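Local atomic coordinates of hypothetical protein (Porphyromonas gingivalis W83, PDB entry 2P3P), a protein that is of unknown function but belongs to the DUF3256 family and has been seen to bind a magnesium ion. Residues L17-S22 / E30-L35; R37-L42 / F61-N66; I26-E31 / E52-G57; F79-P84 / E162-S167; T97-V102 / Y154-L159. All blocks are in the same frame, centred on the assembly; numbering follows the deposited sequence.

Contact 1: residues L17-S22 / E30-L35; sequences LAMPES and EERNDL
R32, on helix 29-39, reaches across to the chain that leaves helix 11-18 and grips the backbone oxygen of M19. The principal hydrogen bond, from R32 NH2 to M19 O, is 2.8 Å long. NH2 sits 41° out of the carbonyl plane, off the lone pairs, and the bond is bent, at 132°. A weak bond from R32 NH1 reaches M19 O at 2.9 Å, and NH1 also makes a weak bond to F16 O. Arginine suits the place because its several N-H groups can reach more than one backbone oxygen of the chain 16-19.

The apolar part belongs to M19, a selenomethionine, and to L17. Bent at its last torsion (chi3 64°), M19 sets CE over one face of the guanidinium, 3.3 Å from R32 NE and toward the rim. L17 packs CD2 against the N33 side chain, which it crosses at about a right angle.

Acidic groups meet at the outer side. E21 OE1 and E30 OE1 stand 4.3 Å apart, and one water donates to both, while E21 OE1 also accepts from M29 N.

Chemically, the backbone oxygens probably offset the cost of burying the guanidinium, while the M19 methyl only packs on its face; the shared water probably eases the like charges.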
# COMPACT_ATOMS: atom_id res chain seq x y z
N LEU A 17 -14.50 9.39 8.36
CA LEU A 17 -15.39 10.53 8.37
C LEU A 17 -14.67 11.76 8.99
O LEU A 17 -14.87 12.89 8.54
CB LEU A 17 -16.64 10.21 9.17
CG LEU A 17 -17.68 9.28 8.55
CD1 LEU A 17 -18.70 8.89 9.60
CD2 LEU A 17 -18.38 9.97 7.38
N ALA A 18 -13.88 11.53 10.03
CA ALA A 18 -13.15 12.62 10.74
C ALA A 18 -11.73 12.91 10.24
O ALA A 18 -11.00 13.72 10.82
CB ALA A 18 -13.13 12.32 12.23
N MSE A 19 -11.31 12.27 9.15
CA MSE A 19 -9.98 12.51 8.58
C MSE A 19 -9.93 13.96 8.07
O MSE A 19 -10.83 14.39 7.37
CB MSE A 19 -9.75 11.53 7.44
CG MSE A 19 -8.39 11.61 6.75
SE MSE A 19 -8.32 10.31 5.30
CE MSE A 19 -9.72 11.11 4.22
N PRO A 20 -8.92 14.75 8.47
CA PRO A 20 -8.83 16.11 7.96
C PRO A 20 -8.63 16.07 6.43
O PRO A 20 -7.87 15.23 5.89
CB PRO A 20 -7.56 16.67 8.63
CG PRO A 20 -7.34 15.83 9.89
CD PRO A 20 -7.85 14.43 9.45
N GLU A 21 -9.29 16.98 5.74
CA GLU A 21 -9.09 17.11 4.29
C GLU A 21 -7.60 17.25 3.92
O GLU A 21 -7.14 16.69 2.90
CB GLU A 21 -9.87 18.31 3.76
CG GLU A 21 -9.82 18.45 2.26
CD GLU A 21 -10.73 19.56 1.71
OE1 GLU A 21 -11.80 19.82 2.28
OE2 GLU A 21 -10.36 20.14 0.69
N SER A 22 -6.85 18.03 4.70
CA SER A 22 -5.42 18.27 4.42
C SER A 22 -4.61 17.01 4.48
O SER A 22 -3.67 16.89 3.75
CB SER A 22 -4.85 19.35 5.34
OG SER A 22 -3.59 19.86 4.87
N GLU A 30 -16.61 18.00 2.46
CA GLU A 30 -18.03 17.95 2.13
C GLU A 30 -18.38 16.85 1.12
O GLU A 30 -19.35 16.15 1.32
CB GLU A 30 -18.51 19.33 1.67
CG GLU A 30 -18.24 20.43 2.70
CD GLU A 30 -17.04 21.31 2.37
OE1 GLU A 30 -15.95 20.77 1.99
OE2 GLU A 30 -17.20 22.55 2.50
N GLU A 31 -17.59 16.69 0.05
CA GLU A 31 -17.75 15.55 -0.84
C GLU A 31 -17.64 14.20 -0.08
O GLU A 31 -18.43 13.28 -0.29
CB GLU A 31 -16.72 15.61 -1.98
CG GLU A 31 -17.03 16.70 -3.01
CD GLU A 31 -15.91 16.89 -4.00
OE1 GLU A 31 -14.75 16.57 -3.67
OE2 GLU A 31 -16.19 17.32 -5.11
N ARG A 32 -16.61 14.08 0.75
CA ARG A 32 -16.43 12.87 1.55
C ARG A 32 -17.60 12.58 2.49
O ARG A 32 -18.12 11.45 2.53
CB ARG A 32 -15.14 12.97 2.37
CG ARG A 32 -14.85 11.74 3.21
CD ARG A 32 -13.37 11.45 3.44
NE ARG A 32 -12.54 12.65 3.58
CZ ARG A 32 -12.32 13.33 4.70
NH1 ARG A 32 -12.88 12.97 5.86
NH2 ARG A 32 -11.55 14.42 4.64
N ASN A 33 -18.02 13.57 3.25
CA ASN A 33 -19.07 13.33 4.22
C ASN A 33 -20.43 13.19 3.52
O ASN A 33 -21.29 12.47 4.01
CB ASN A 33 -19.01 14.33 5.39
CG ASN A 33 -18.22 13.77 6.59
OD1 ASN A 33 -16.98 13.63 6.54
ND2 ASN A 33 -18.96 13.37 7.63
N ASP A 34 -20.59 13.78 2.33
CA ASP A 34 -21.80 13.54 1.50
C ASP A 34 -21.78 12.11 0.87
O ASP A 34 -22.79 11.42 0.85
CB ASP A 34 -22.03 14.65 0.43
CG ASP A 34 -22.40 16.05 1.04
OD1 ASP A 34 -22.83 16.19 2.21
OD2 ASP A 34 -22.27 17.07 0.31
N LEU A 35 -20.62 11.65 0.40
CA LEU A 35 -20.45 10.26 -0.09
C LEU A 35 -20.82 9.22 0.96
O LEU A 35 -21.51 8.24 0.70
CB LEU A 35 -18.99 10.01 -0.49
CG LEU A 35 -18.46 8.55 -0.58
CD1 LEU A 35 -18.64 7.99 -1.99
CD2 LEU A 35 -16.98 8.49 -0.19
O HOH W 1 -13.57 21.96 2.01

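Contact 2: residues R37-L42 / F61-N66; sequences RRAGHL and FLLNRN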
# COMPACT_ATOMS: atom_id res chain seq x y z
N ARG A 37 -22.68 9.75 3.63
CA ARG A 37 -24.12 9.86 3.86
C ARG A 37 -24.97 9.06 2.89
O ARG A 37 -25.92 8.38 3.31
CB ARG A 37 -24.60 11.32 3.90
CG ARG A 37 -25.97 11.42 4.52
CD ARG A 37 -26.45 12.84 4.79
NE ARG A 37 -25.46 13.63 5.52
CZ ARG A 37 -24.52 14.40 4.96
NH1 ARG A 37 -24.40 14.48 3.63
NH2 ARG A 37 -23.68 15.09 5.73
N ARG A 38 -24.64 9.10 1.61
CA ARG A 38 -25.36 8.29 0.62
C ARG A 38 -25.09 6.79 0.82
O ARG A 38 -25.95 5.95 0.51
CB ARG A 38 -24.98 8.71 -0.81
CG ARG A 38 -25.29 10.15 -1.12
CD ARG A 38 -25.08 10.48 -2.59
NE ARG A 38 -23.68 10.31 -2.98
CZ ARG A 38 -22.74 11.26 -2.96
NH1 ARG A 38 -21.50 10.96 -3.35
NH2 ARG A 38 -23.02 12.51 -2.58
N ALA A 39 -23.89 6.46 1.30
CA ALA A 39 -23.48 5.06 1.57
C ALA A 39 -24.21 4.49 2.78
O ALA A 39 -24.54 3.29 2.82
CB ALA A 39 -21.98 4.99 1.82
N GLY A 40 -24.47 5.33 3.76
CA GLY A 40 -24.96 4.87 5.08
C GLY A 40 -23.78 4.18 5.74
O GLY A 40 -22.67 4.28 5.26
N HIS A 41 -24.02 3.45 6.82
CA HIS A 41 -22.93 2.81 7.54
C HIS A 41 -22.18 1.79 6.66
O HIS A 41 -22.76 1.08 5.82
CB HIS A 41 -23.41 2.23 8.89
CG HIS A 41 -23.70 3.29 9.91
ND1 HIS A 41 -24.77 3.23 10.78
CD2 HIS A 41 -23.04 4.44 10.22
CE1 HIS A 41 -24.76 4.28 11.58
NE2 HIS A 41 -23.72 5.03 11.26
N LEU A 42 -20.86 1.78 6.82
CA LEU A 42 -20.01 0.77 6.17
C LEU A 42 -20.17 -0.60 6.83
O LEU A 42 -20.10 -0.73 8.04
CB LEU A 42 -18.55 1.19 6.25
CG LEU A 42 -18.25 2.63 5.81
CD1 LEU A 42 -16.75 2.80 5.53
CD2 LEU A 42 -19.11 3.05 4.63
N PHE A 61 -14.34 4.85 -5.00
CA PHE A 61 -14.24 4.36 -3.64
C PHE A 61 -14.80 2.96 -3.53
O PHE A 61 -15.86 2.68 -4.11
CB PHE A 61 -15.04 5.27 -2.70
CG PHE A 61 -14.52 6.67 -2.58
CD1 PHE A 61 -13.61 7.00 -1.61
CD2 PHE A 61 -14.94 7.65 -3.45
CE1 PHE A 61 -13.14 8.30 -1.49
CE2 PHE A 61 -14.47 8.95 -3.33
CZ PHE A 61 -13.55 9.25 -2.35
N LEU A 62 -14.09 2.08 -2.83
CA LEU A 62 -14.63 0.88 -2.26
C LEU A 62 -14.66 1.08 -0.75
O LEU A 62 -13.62 1.24 -0.15
CB LEU A 62 -13.79 -0.35 -2.60
CG LEU A 62 -13.72 -0.70 -4.09
CD1 LEU A 62 -12.86 -1.94 -4.27
CD2 LEU A 62 -15.10 -0.90 -4.69
N LEU A 63 -15.87 1.11 -0.19
CA LEU A 63 -16.10 1.39 1.22
C LEU A 63 -16.60 0.13 1.93
O LEU A 63 -17.70 -0.32 1.68
CB LEU A 63 -17.12 2.53 1.39
CG LEU A 63 -16.76 3.86 0.72
CD1 LEU A 63 -17.97 4.80 0.80
CD2 LEU A 63 -15.54 4.54 1.32
N ASN A 64 -15.77 -0.42 2.80
CA ASN A 64 -16.10 -1.60 3.59
C ASN A 64 -15.77 -1.30 5.07
O ASN A 64 -14.92 -0.48 5.37
CB ASN A 64 -15.32 -2.80 3.00
CG ASN A 64 -15.61 -4.12 3.72
OD1 ASN A 64 -15.29 -4.28 4.90
ND2 ASN A 64 -16.18 -5.08 2.98
N ARG A 65 -16.49 -1.95 5.98
CA ARG A 65 -16.29 -1.76 7.43
C ARG A 65 -14.85 -2.01 7.86
O ARG A 65 -14.38 -1.44 8.86
CB ARG A 65 -17.23 -2.67 8.25
CG ARG A 65 -17.29 -2.31 9.74
CD ARG A 65 -17.89 -3.42 10.58
NE ARG A 65 -18.06 -3.01 11.98
CZ ARG A 65 -19.04 -2.22 12.41
NH1 ARG A 65 -19.98 -1.79 11.58
NH2 ARG A 65 -19.11 -1.92 13.70
N ASN A 66 -14.16 -2.88 7.13
CA ASN A 66 -12.78 -3.24 7.44
C ASN A 66 -11.70 -2.76 6.50
O ASN A 66 -10.52 -2.96 6.79
CB ASN A 66 -12.67 -4.74 7.64
CG ASN A 66 -13.50 -5.20 8.82
OD1 ASN A 66 -14.31 -6.11 8.69
ND2 ASN A 66 -13.31 -4.56 9.97
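L42 lays its two methyls against strand 58-64, with CD2 3.8 Å from L63 CB and CD1 3.8 Å from N64 O. Its CG stands anti to its own carbonyl carbon (chi1 -49°), which directs both methyls at L63 and N64. Nearer the backbone, L42 O lies 3.5 Å from R65 CB, and in the conformer given the arginine runs on past that oxygen. Three residues earlier, at the end of the helix, A39 adds its methyl, CB lying 4.1 Å from L63 CD1; a residue this small lets the helix end sit close to the leucine.

No hydrogen bond joins these side chains, and what positions them comes from the next shell. G40 leaves the helix with a positive phi of 71°, a conformation easy for glycine, and redirects the chain so that L42 faces the strand. The backbone N of L42 is held by E13 OE1. On the other side N64 forms an Asx turn: N66 N donates to N64 OD1 at 2.9 Å, nearly straight at 173°, on an in-plane lone pair, while N64 ND2 is bonded to T46 OG1.

Further out, L63 meets F16 of helix 11-18, H47 of strand 47-52 and I68 of strand 67-72, placing the contact where the end of helix 29-39 lies over one face of the antiparallel sheet, on the first strand of the 58-64/67-72 hairpin.

Contact 3: residues I26-E31 / E52-G57; sequences IVTMEE and ESSLGG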
# COMPACT_ATOMS: atom_id res chain seq x y z
N ILE A 26 -8.02 14.36 -1.67
CA ILE A 26 -8.47 13.72 -2.89
C ILE A 26 -9.86 14.18 -3.28
O ILE A 26 -10.17 14.34 -4.47
CB ILE A 26 -8.44 12.16 -2.69
CG1 ILE A 26 -7.02 11.72 -2.38
CG2 ILE A 26 -9.02 11.42 -3.90
CD1 ILE A 26 -6.02 12.35 -3.23
N VAL A 27 -10.68 14.35 -2.25
CA VAL A 27 -12.01 14.95 -2.36
C VAL A 27 -12.11 15.96 -1.24
O VAL A 27 -11.32 15.91 -0.27
CB VAL A 27 -13.19 13.91 -2.23
CG1 VAL A 27 -13.25 12.93 -3.42
CG2 VAL A 27 -13.16 13.16 -0.88
N THR A 28 -13.07 16.86 -1.32
CA THR A 28 -13.26 17.84 -0.23
C THR A 28 -13.89 17.15 0.97
O THR A 28 -14.43 16.05 0.84
CB THR A 28 -14.16 19.03 -0.65
OG1 THR A 28 -15.43 18.52 -1.03
CG2 THR A 28 -13.55 19.82 -1.80
N MSE A 29 -13.89 17.83 2.12
CA MSE A 29 -14.49 17.27 3.33
C MSE A 29 -15.99 17.02 3.08
O MSE A 29 -16.55 15.97 3.43
CB MSE A 29 -14.29 18.22 4.51
CG MSE A 29 -15.00 17.81 5.79
SE MSE A 29 -14.24 16.14 6.47
CE MSE A 29 -12.94 16.85 7.70
N GLU A 30 -16.61 18.00 2.46
CA GLU A 30 -18.03 17.95 2.13
C GLU A 30 -18.38 16.85 1.12
O GLU A 30 -19.35 16.15 1.32
CB GLU A 30 -18.51 19.33 1.67
CG GLU A 30 -18.24 20.43 2.70
CD GLU A 30 -17.04 21.31 2.37
OE1 GLU A 30 -15.95 20.77 1.99
OE2 GLU A 30 -17.20 22.55 2.50
N GLU A 31 -17.59 16.69 0.05
CA GLU A 31 -17.75 15.55 -0.84
C GLU A 31 -17.64 14.20 -0.08
O GLU A 31 -18.43 13.28 -0.29
CB GLU A 31 -16.72 15.61 -1.98
CG GLU A 31 -17.03 16.70 -3.01
CD GLU A 31 -15.91 16.89 -4.00
OE1 GLU A 31 -14.75 16.57 -3.67
OE2 GLU A 31 -16.19 17.32 -5.11
N GLU A 52 -16.66 12.84 -9.46
CA GLU A 52 -15.76 13.77 -10.15
C GLU A 52 -15.57 14.89 -9.15
O GLU A 52 -16.49 15.67 -8.89
CB GLU A 52 -16.36 14.28 -11.46
CG GLU A 52 -16.54 13.20 -12.53
CD GLU A 52 -17.21 13.72 -13.79
OE1 GLU A 52 -18.30 13.22 -14.13
OE2 GLU A 52 -16.66 14.63 -14.45
N SER A 53 -14.39 14.95 -8.55
CA SER A 53 -14.17 15.89 -7.46
C SER A 53 -14.05 17.34 -7.97
O SER A 53 -13.43 17.62 -8.99
CB SER A 53 -12.97 15.51 -6.61
OG SER A 53 -12.70 16.54 -5.65
N SER A 54 -14.66 18.26 -7.21
CA SER A 54 -14.51 19.68 -7.47
C SER A 54 -13.05 20.07 -7.45
O SER A 54 -12.68 21.14 -7.94
CB SER A 54 -15.25 20.50 -6.42
OG SER A 54 -14.70 20.29 -5.12
N LEU A 55 -12.21 19.22 -6.86
CA LEU A 55 -10.78 19.51 -6.74
C LEU A 55 -10.04 19.18 -8.04
O LEU A 55 -8.90 19.60 -8.25
CB LEU A 55 -10.18 18.72 -5.56
CG LEU A 55 -10.66 19.23 -4.19
CD1 LEU A 55 -10.25 18.34 -3.05
CD2 LEU A 55 -10.12 20.66 -3.92
N GLY A 56 -10.72 18.46 -8.93
CA GLY A 56 -10.16 17.97 -10.16
C GLY A 56 -10.14 16.46 -10.01
O GLY A 56 -9.94 15.92 -8.91
N GLY A 57 -10.38 15.75 -11.09
CA GLY A 57 -10.09 14.34 -11.08
C GLY A 57 -11.17 13.44 -10.54
O GLY A 57 -11.92 13.76 -9.59
O HOH W 2 -9.01 14.85 -6.87
O HOH W 3 -16.79 20.19 -2.50
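E31 closes a capping box with T28 at the start of helix 29-39 and, with the same carboxylate, holds S53 and S54 in the hairpin loop between strands 47-52 and 58-64. Within the box, E31 N donates to T28 OG1 at 3.0 Å, and T28 N returns a bond of 2.9 Å to E31 OE1, meeting it on the anti side and out of the carboxylate plane. Threonine suits the N-cap: its OG1, set between N and the carbonyl carbon (chi1 60°), faces the N-H of E31.

Toward the loop the two oxygens use their syn lone pairs. S53 OG donates to E31 OE1 at 2.9 Å, and S54 N to E31 OE2 at 2.8 Å in an almost straight bond of 176°. OE1 therefore serves two donors, and bonds to both oxygens probably hold the carboxylate's rotation. Being extended beyond CG, the glutamate can span from the helix to the loop.

Beside this polar knot, L55 drops onto the cap: its CD1 is 3.5 Å from V27 C, and its CG 3.8 Å from T28 CG2. V27 turns its side chain to L51, V59 and F61 of the sheet.

The loop itself is a type I beta turn from S53 to G56, with G56 N bonded to S53 O. G56 then takes a positive phi that suits a residue without CB. The whole is a helix N-terminus with a capping box, docked on the turn of a beta hairpin.

Contact 4: residues F79-P84 / E162-S167; sequences FMRILP and ESDTLS
R81 projects from strand 77-84 toward the turn before strand 165-170, where S163 O and the D164 carboxylate lie. A kink at chi3 (68°) brings the edge of the guanidinium to S163 O, which R81 NH1 reaches in a weak hydrogen bond of 3.0 Å. NH1 has a second weak bond to S160 O, and NE donates to N66 O, its strongest partner. Arginine suits because its length and several N-H groups reach all these oxygens and a water.

D164 centres an inverse gamma turn, and its short chain keeps the carboxylate near that turn. With CG anti to the carbonyl carbon (chi1 -58°), it is carried over to strand 77-84. There D164 OD2 rests 3.3 Å from P84 CD, and OD1 lies 3.9 Å from L83 CD2. The salt bridge is long, 3.9 Å from R81 NH1 to D164 OD1, with guanidinium and carboxylate planes 47° apart and no N-H aimed at the oxygen. One water links R81 NH2 to D164 OD1; another donates to both I82 O and D164 OD1.

Charge therefore probably acts at a distance, water and backbone oxygens doing more than direct ion pairing to join the two sheets.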
# COMPACT_ATOMS: atom_id res chain seq x y z
N PHE A 79 -5.14 2.68 0.04
CA PHE A 79 -5.80 1.56 0.69
C PHE A 79 -5.55 1.74 2.18
O PHE A 79 -4.43 1.93 2.59
CB PHE A 79 -5.25 0.25 0.19
CG PHE A 79 -5.90 -0.93 0.79
CD1 PHE A 79 -7.12 -1.39 0.27
CD2 PHE A 79 -5.34 -1.58 1.88
CE1 PHE A 79 -7.77 -2.53 0.83
CE2 PHE A 79 -5.98 -2.71 2.43
CZ PHE A 79 -7.19 -3.16 1.92
N MSE A 80 -6.61 1.74 2.97
CA MSE A 80 -6.43 1.98 4.39
C MSE A 80 -7.25 1.04 5.22
O MSE A 80 -8.36 0.58 4.81
CB MSE A 80 -6.80 3.43 4.77
CG MSE A 80 -8.24 3.72 4.65
SE MSE A 80 -8.67 5.56 5.26
CE MSE A 80 -7.84 6.48 3.80
N ARG A 81 -6.70 0.74 6.39
CA ARG A 81 -7.29 -0.24 7.32
C ARG A 81 -6.85 0.13 8.72
O ARG A 81 -5.82 0.74 8.87
CB ARG A 81 -6.77 -1.65 7.05
CG ARG A 81 -7.29 -2.27 5.80
CD ARG A 81 -7.18 -3.78 5.82
NE ARG A 81 -8.09 -4.35 6.82
CZ ARG A 81 -7.89 -5.51 7.40
NH1 ARG A 81 -6.80 -6.21 7.14
NH2 ARG A 81 -8.77 -5.96 8.28
N ILE A 82 -7.62 -0.31 9.72
CA ILE A 82 -7.23 -0.31 11.12
C ILE A 82 -6.44 -1.60 11.40
O ILE A 82 -6.81 -2.67 10.97
CB ILE A 82 -8.48 -0.27 12.08
CG1 ILE A 82 -9.29 0.97 11.83
CG2 ILE A 82 -8.05 -0.14 13.56
CD1 ILE A 82 -8.55 2.21 12.24
N LEU A 83 -5.40 -1.47 12.19
CA LEU A 83 -4.63 -2.59 12.73
C LEU A 83 -4.58 -2.46 14.25
O LEU A 83 -4.51 -1.35 14.83
CB LEU A 83 -3.21 -2.62 12.18
CG LEU A 83 -2.99 -2.68 10.68
CD1 LEU A 83 -1.51 -2.52 10.32
CD2 LEU A 83 -3.57 -3.97 10.16
N PRO A 84 -4.66 -3.59 14.94
CA PRO A 84 -4.69 -3.51 16.40
C PRO A 84 -3.33 -3.19 16.97
O PRO A 84 -2.38 -3.90 16.66
CB PRO A 84 -5.10 -4.92 16.82
CG PRO A 84 -4.80 -5.81 15.71
CD PRO A 84 -4.78 -4.98 14.45
N GLU A 162 -8.62 -8.84 4.68
CA GLU A 162 -9.30 -9.69 5.65
C GLU A 162 -8.44 -10.25 6.78
O GLU A 162 -9.01 -10.79 7.72
CB GLU A 162 -9.97 -10.85 4.92
CG GLU A 162 -10.24 -10.52 3.47
CD GLU A 162 -11.00 -11.58 2.76
OE1 GLU A 162 -11.26 -12.65 3.38
OE2 GLU A 162 -11.32 -11.33 1.57
N SER A 163 -7.12 -10.23 6.64
CA SER A 163 -6.23 -10.60 7.74
C SER A 163 -5.21 -9.50 7.92
O SER A 163 -5.07 -8.63 7.05
CB SER A 163 -5.51 -11.93 7.48
OG SER A 163 -6.36 -12.89 6.89
N ASP A 164 -4.48 -9.56 9.04
CA ASP A 164 -3.45 -8.56 9.33
C ASP A 164 -2.11 -9.05 8.71
O ASP A 164 -1.12 -9.38 9.38
CB ASP A 164 -3.38 -8.24 10.85
CG ASP A 164 -4.70 -7.72 11.44
OD1 ASP A 164 -5.58 -7.25 10.67
OD2 ASP A 164 -4.86 -7.74 12.70
N THR A 165 -2.11 -9.08 7.39
CA THR A 165 -0.98 -9.53 6.61
C THR A 165 -0.87 -8.64 5.37
O THR A 165 -1.87 -8.05 4.93
CB THR A 165 -1.13 -11.02 6.19
OG1 THR A 165 -2.24 -11.21 5.30
CG2 THR A 165 -1.31 -11.93 7.42
N LEU A 166 0.32 -8.60 4.80
CA LEU A 166 0.60 -7.87 3.55
C LEU A 166 1.60 -8.65 2.75
O LEU A 166 2.35 -9.46 3.33
CB LEU A 166 1.09 -6.44 3.80
CG LEU A 166 2.49 -6.13 4.35
CD1 LEU A 166 3.61 -6.39 3.35
CD2 LEU A 166 2.54 -4.62 4.78
N SER A 167 1.60 -8.41 1.44
CA SER A 167 2.51 -9.00 0.50
C SER A 167 3.19 -7.86 -0.26
O SER A 167 2.59 -6.81 -0.50
CB SER A 167 1.72 -9.92 -0.44
OG SER A 167 2.53 -10.63 -1.33
O HOH W 4 -7.80 -8.34 9.27
O HOH W 5 -7.32 -5.25 11.60

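Contact 5: residues T97-V102 / Y154-L159; sequences TVLHPV and YMQVSL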
# COMPACT_ATOMS: atom_id res chain seq x y z
N THR A 97 -0.12 3.74 -3.49
CA THR A 97 0.62 3.11 -4.55
C THR A 97 0.42 3.84 -5.87
O THR A 97 -0.71 3.86 -6.43
CB THR A 97 0.20 1.61 -4.75
OG1 THR A 97 0.29 0.88 -3.53
CG2 THR A 97 1.08 0.97 -5.81
N VAL A 98 1.50 4.43 -6.39
CA VAL A 98 1.44 4.97 -7.77
C VAL A 98 1.47 3.75 -8.71
O VAL A 98 2.15 2.76 -8.44
CB VAL A 98 2.59 5.96 -8.05
CG1 VAL A 98 2.57 7.06 -7.03
CG2 VAL A 98 3.91 5.25 -8.01
N LEU A 99 0.67 3.78 -9.79
CA LEU A 99 0.52 2.56 -10.62
C LEU A 99 1.30 2.68 -11.94
O LEU A 99 1.58 1.67 -12.60
CB LEU A 99 -0.96 2.23 -10.86
CG LEU A 99 -1.90 2.00 -9.66
CD1 LEU A 99 -3.37 2.04 -10.15
CD2 LEU A 99 -1.61 0.70 -8.89
N HIS A 100 1.68 3.92 -12.26
CA HIS A 100 2.41 4.28 -13.46
C HIS A 100 3.33 5.47 -13.13
O HIS A 100 2.91 6.34 -12.35
CB HIS A 100 1.43 4.66 -14.55
CG HIS A 100 0.54 3.53 -14.94
ND1 HIS A 100 0.99 2.46 -15.68
CD2 HIS A 100 -0.76 3.25 -14.63
CE1 HIS A 100 0.01 1.59 -15.85
NE2 HIS A 100 -1.06 2.04 -15.22
N PRO A 101 4.53 5.54 -13.73
CA PRO A 101 5.12 4.64 -14.73
C PRO A 101 5.60 3.27 -14.21
O PRO A 101 5.70 2.34 -15.00
CB PRO A 101 6.28 5.45 -15.32
CG PRO A 101 6.61 6.45 -14.32
CD PRO A 101 5.41 6.70 -13.46
N VAL A 102 5.86 3.14 -12.90
CA VAL A 102 6.15 1.83 -12.31
C VAL A 102 5.54 1.74 -10.91
O VAL A 102 5.72 2.64 -10.09
CB VAL A 102 7.67 1.52 -12.27
CG1 VAL A 102 7.93 0.05 -11.84
CG2 VAL A 102 8.33 1.78 -13.62
N TYR A 154 11.92 -0.33 -6.95
CA TYR A 154 10.46 -0.20 -6.87
C TYR A 154 9.85 -1.47 -6.31
O TYR A 154 10.26 -2.59 -6.64
CB TYR A 154 9.85 0.12 -8.24
CG TYR A 154 10.47 1.31 -8.94
CD1 TYR A 154 10.23 2.59 -8.48
CD2 TYR A 154 11.27 1.16 -10.07
CE1 TYR A 154 10.77 3.70 -9.10
CE2 TYR A 154 11.83 2.29 -10.70
CZ TYR A 154 11.56 3.55 -10.22
OH TYR A 154 12.08 4.70 -10.81
N MSE A 155 8.90 -1.28 -5.40
CA MSE A 155 8.16 -2.38 -4.81
C MSE A 155 6.70 -1.98 -4.60
O MSE A 155 6.38 -0.86 -4.16
CB MSE A 155 8.78 -2.86 -3.48
CG MSE A 155 10.22 -3.35 -3.59
SE MSE A 155 11.06 -3.46 -1.84
CE MSE A 155 12.97 -3.60 -2.39
N GLN A 156 5.81 -2.90 -4.94
CA GLN A 156 4.38 -2.71 -4.78
C GLN A 156 3.86 -3.55 -3.60
O GLN A 156 4.07 -4.78 -3.54
CB GLN A 156 3.63 -3.13 -6.06
CG GLN A 156 2.12 -2.92 -5.96
CD GLN A 156 1.40 -3.13 -7.27
OE1 GLN A 156 1.98 -3.68 -8.24
NE2 GLN A 156 0.15 -2.76 -7.30
N VAL A 157 3.19 -2.88 -2.68
CA VAL A 157 2.60 -3.53 -1.55
C VAL A 157 1.08 -3.73 -1.70
O VAL A 157 0.39 -2.84 -2.18
CB VAL A 157 2.84 -2.65 -0.33
CG1 VAL A 157 2.12 -3.19 0.89
CG2 VAL A 157 4.40 -2.51 -0.08
N SER A 158 0.61 -4.88 -1.24
CA SER A 158 -0.83 -5.18 -1.09
C SER A 158 -1.14 -5.61 0.35
O SER A 158 -0.77 -6.70 0.77
CB SER A 158 -1.25 -6.30 -2.01
OG SER A 158 -2.67 -6.41 -2.03
N LEU A 159 -1.79 -4.76 1.10
CA LEU A 159 -2.31 -5.15 2.43
C LEU A 159 -3.57 -5.98 2.24
O LEU A 159 -4.47 -5.64 1.42
CB LEU A 159 -2.58 -3.86 3.23
CG LEU A 159 -3.10 -4.00 4.63
CD1 LEU A 159 -2.13 -4.78 5.51
CD2 LEU A 159 -3.34 -2.56 5.16
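Y154 leans on V102, and its side chain can be traced outward along that valine. Its CB lies 4.1 Å from V102 CG1; CG follows at the same 4.1 Å from that methyl; CD2 comes closest, 3.9 Å from V102 CG1. The valine approaches over one ring face, its CB 4.2 Å above the plane and offset toward the rim, in an apolar contact. Beyond CD2 the ring runs on past the valine, and the hydroxyl is carried away from it. A beta-branched residue suits this spot: in the conformer given, CG1, anti to the backbone N (chi1 -172°), is brought against the ring beside CB.

The ring side chain is about 9 Å from that of S149, a residue seen to bind magnesium in this protein, though no ion is bound to this chain. In the fold, 97-102 comprises the end of strand 90-98 and its hairpin loop to strand 104-111, in the large antiparallel sheet, while strand 155-159 is an edge strand of the small sheet.

Further along that strand Q156 stretches out extended from CG. Its CG lies 4.0 Å from T97 CG2 where the two cross nearly at right angles, and NE2 passes 4.2 Å from L99 CD2. T97 OG1 is hydrogen-bonded to S105 OG, which accepts from V157 N.

How the contacts relate
Contacts 1, 2 and 3 all use helix 29-39 and lie together on one side of the chain's centre: contact 2 is buried and apolar, whereas contacts 1 and 3 are partly buried and polar, carried by charged side chains at the start of the helix. L35 packs on F61 and L63, and E21 OE1 probably bonds M29 N, tying the three together. Contacts 4 and 5, nearer the centre and both partly buried, join the large sheet to the small one, contact 4 mainly by water, a backbone oxygen and a long salt bridge, contact 5 by apolar touches. They meet probably by a hydrogen bond between S158 N and S167 O, and R81 probably links contact 4 to contact 2 through N66 O.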